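Local coordinates for putative TOXIN related protein (Parabacteroides distasonis ATCC 8503, PDB 3K0Y) that is of unknown function, but carries NigD-like OB and beta-sandwich domains and is probably exported, at residues M113-D117 with G118-I122. Numbering follows the deposited sequence.
Sequences MWIGD and GYLNI
W114 lays the six-membered ring of its indole over N121, whose CB stands 3.4 Å from the ring centroid and 11° off its normal, a CH-pi contact centred on the face. With chi1 at 75°, CG falls between the backbone N and the carbonyl carbon, which carries the indole over the partner strand; the N121 amide lies at a shallow tilt to it. That amide also turns back to the backbone: ND2 gives a long bond of 3.3 Å to W114 O, from above the carbonyl plane, while N121 N reaches the same oxygen at 2.8 Å. One carbonyl is thus gripped twice by a single residue. W114 N to N121 O completes this hydrogen-bonded pair, and G116 and Y119 form the next, closing a beta hairpin with a two-residue loop, a type I' turn from G116 to Y119 with D117 and G118 at its corners. Both corner residues have positive phi. D117 and Y119 run side by side from the turn, OD2 lying 3.7 Å from Y119 CE1 at the ring edge. The other face of the hairpin is apolar: CG of M113, a selenomethionine, meets L120 CD1 at 3.8 Å and I122 CG1 at 4.0 Å, its chain bent about the CG-SE bond.

Further out, polar ends are fixed by the rest of the chain: W114 NE1 bonds to D31, N121 OD1 to R53, and D117 carries salt bridges to R29 and K207 beside a hydrogen bond to T17. The strand of L120 and I122 pairs antiparallel with strand 163-172. W114, Y119 and N121 face strand 11-22 of the OB-like domain, whereas M113, I115 and L120 pack on strand 195-203 of the beta sandwich, placing the hairpin between the two.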
HETATM    1  N   MSE A 113      -1.283  -5.956   7.358  1.00 43.56           N
HETATM    2  CA  MSE A 113      -2.087  -5.048   6.538  1.00 44.07           C
HETATM    3  C   MSE A 113      -2.425  -3.829   7.367  1.00 43.63           C
HETATM    4  O   MSE A 113      -2.959  -3.962   8.431  1.00 41.49           O
HETATM    5  CB  MSE A 113      -3.393  -5.722   6.116  1.00 44.17           C
HETATM    6  CG  MSE A 113      -4.055  -4.934   5.043  1.00 46.96           C
HETATM    7 SE   MSE A 113      -5.749  -5.613   4.320  0.75 43.31          SE
HETATM    8  CE  MSE A 113      -5.280  -7.330   3.753  1.00 43.14           C
ATOM      9  N   TRP A 114      -2.127  -2.620   6.893  1.00 43.58           N
ATOM     10  CA  TRP A 114      -2.459  -1.453   7.697  1.00 43.34           C
ATOM     11  C   TRP A 114      -2.685  -0.212   6.871  1.00 44.42           C
ATOM     12  O   TRP A 114      -2.136  -0.104   5.789  1.00 44.24           O
ATOM     13  CB  TRP A 114      -1.370  -1.216   8.754  1.00 43.06           C
ATOM     14  CG  TRP A 114      -0.095  -0.642   8.243  1.00 42.82           C
ATOM     15  CD1 TRP A 114       0.299   0.658   8.314  1.00 40.02           C
ATOM     16  CD2 TRP A 114       0.947  -1.339   7.558  1.00 42.54           C
ATOM     17  NE1 TRP A 114       1.518   0.811   7.744  1.00 42.57           N
ATOM     18  CE2 TRP A 114       1.938  -0.392   7.248  1.00 42.90           C
ATOM     19  CE3 TRP A 114       1.158  -2.675   7.204  1.00 45.32           C
ATOM     20  CZ2 TRP A 114       3.115  -0.734   6.610  1.00 42.44           C
ATOM     21  CZ3 TRP A 114       2.364  -3.011   6.552  1.00 42.96           C
ATOM     22  CH2 TRP A 114       3.307  -2.041   6.278  1.00 40.71           C
ATOM     23  N   ILE A 115      -3.475   0.728   7.399  1.00 44.93           N
ATOM     24  CA  ILE A 115      -3.661   2.032   6.795  1.00 45.91           C
ATOM     25  C   ILE A 115      -2.605   2.992   7.311  1.00 46.41           C
ATOM     26  O   ILE A 115      -2.371   3.065   8.510  1.00 47.49           O
ATOM     27  CB  ILE A 115      -5.073   2.622   7.053  1.00 46.90           C
ATOM     28  CG1 ILE A 115      -6.138   1.730   6.391  1.00 50.06           C
ATOM     29  CG2 ILE A 115      -5.177   4.037   6.416  1.00 45.81           C
ATOM     30  CD1 ILE A 115      -7.579   2.169   6.723  1.00 56.62           C
ATOM     31  N   GLY A 116      -1.910   3.676   6.406  1.00 45.71           N
ATOM     32  CA  GLY A 116      -0.888   4.637   6.792  1.00 44.61           C
ATOM     33  C   GLY A 116      -0.735   5.671   5.686  1.00 45.17           C
ATOM     34  O   GLY A 116      -0.596   5.309   4.492  1.00 45.88           O
ATOM     35  N   ASP A 117      -0.802   6.944   6.083  1.00 44.40           N
ATOM     36  CA  ASP A 117      -0.684   8.089   5.203  1.00 44.63           C
ATOM     37  C   ASP A 117      -1.629   7.968   3.968  1.00 43.47           C
ATOM     38  O   ASP A 117      -1.237   8.294   2.876  1.00 42.61           O
ATOM     39  CB  ASP A 117       0.792   8.278   4.770  1.00 44.59           C
ATOM     40  CG  ASP A 117       1.006   9.557   3.950  1.00 45.86           C
ATOM     41  OD1 ASP A 117       0.505  10.608   4.381  1.00 48.41           O
ATOM     42  OD2 ASP A 117       1.635   9.526   2.861  1.00 45.44           O
ATOM     43  N   GLY A 118      -2.864   7.513   4.173  1.00 44.18           N
ATOM     44  CA  GLY A 118      -3.897   7.419   3.092  1.00 43.70           C
ATOM     45  C   GLY A 118      -3.692   6.236   2.128  1.00 43.15           C
ATOM     46  O   GLY A 118      -4.388   6.104   1.097  1.00 42.45           O
ATOM     47  N   TYR A 119      -2.763   5.348   2.477  1.00 42.49           N
ATOM     48  CA  TYR A 119      -2.543   4.142   1.702  1.00 42.09           C
ATOM     49  C   TYR A 119      -2.967   2.947   2.484  1.00 42.04           C
ATOM     50  O   TYR A 119      -2.869   2.932   3.708  1.00 43.00           O
ATOM     51  CB  TYR A 119      -1.070   3.971   1.365  1.00 41.84           C
ATOM     52  CG  TYR A 119      -0.543   5.049   0.475  1.00 40.89           C
ATOM     53  CD1 TYR A 119      -0.108   6.242   1.015  1.00 40.12           C
ATOM     54  CD2 TYR A 119      -0.469   4.870  -0.916  1.00 38.36           C
ATOM     55  CE1 TYR A 119       0.388   7.252   0.217  1.00 41.51           C
ATOM     56  CE2 TYR A 119       0.005   5.878  -1.727  1.00 40.67           C
ATOM     57  CZ  TYR A 119       0.438   7.055  -1.146  1.00 39.85           C
ATOM     58  OH  TYR A 119       0.905   8.034  -1.916  1.00 45.62           O
ATOM     59  N   LEU A 120      -3.405   1.922   1.771  1.00 41.88           N
ATOM     60  CA  LEU A 120      -3.469   0.592   2.320  1.00 41.11           C
ATOM     61  C   LEU A 120      -2.125  -0.085   2.018  1.00 41.56           C
ATOM     62  O   LEU A 120      -1.788  -0.283   0.862  1.00 43.95           O
ATOM     63  CB  LEU A 120      -4.613  -0.199   1.704  1.00 40.16           C
ATOM     64  CG  LEU A 120      -4.776  -1.632   2.184  1.00 39.91           C
ATOM     65  CD1 LEU A 120      -5.288  -1.642   3.670  1.00 40.82           C
ATOM     66  CD2 LEU A 120      -5.639  -2.519   1.304  1.00 35.70           C
ATOM     67  N   ASN A 121      -1.446  -0.518   3.063  1.00 39.41           N
ATOM     68  CA  ASN A 121      -0.160  -1.131   3.011  1.00 39.68           C
ATOM     69  C   ASN A 121      -0.278  -2.614   3.300  1.00 39.82           C
ATOM     70  O   ASN A 121      -0.973  -3.006   4.229  1.00 40.47           O
ATOM     71  CB  ASN A 121       0.745  -0.492   4.039  1.00 37.91           C
ATOM     72  CG  ASN A 121       0.957   0.975   3.792  1.00 40.33           C
ATOM     73  OD1 ASN A 121       1.787   1.349   2.975  1.00 41.75           O
ATOM     74  ND2 ASN A 121       0.207   1.828   4.498  1.00 40.03           N
ATOM     75  N   ILE A 122       0.384  -3.422   2.494  1.00 38.97           N
ATOM     76  CA  ILE A 122       0.336  -4.821   2.627  1.00 39.32           C
ATOM     77  C   ILE A 122       1.717  -5.425   2.524  1.00 39.03           C
ATOM     78  O   ILE A 122       2.502  -5.021   1.685  1.00 39.52           O
ATOM     79  CB  ILE A 122      -0.570  -5.479   1.564  1.00 39.82           C
ATOM     80  CG1 ILE A 122      -1.976  -4.919   1.614  1.00 41.37           C
ATOM     81  CG2 ILE A 122      -0.624  -6.985   1.818  1.00 40.58           C
ATOM     82  CD1 ILE A 122      -2.944  -5.464   0.518  1.00 38.87           C
TER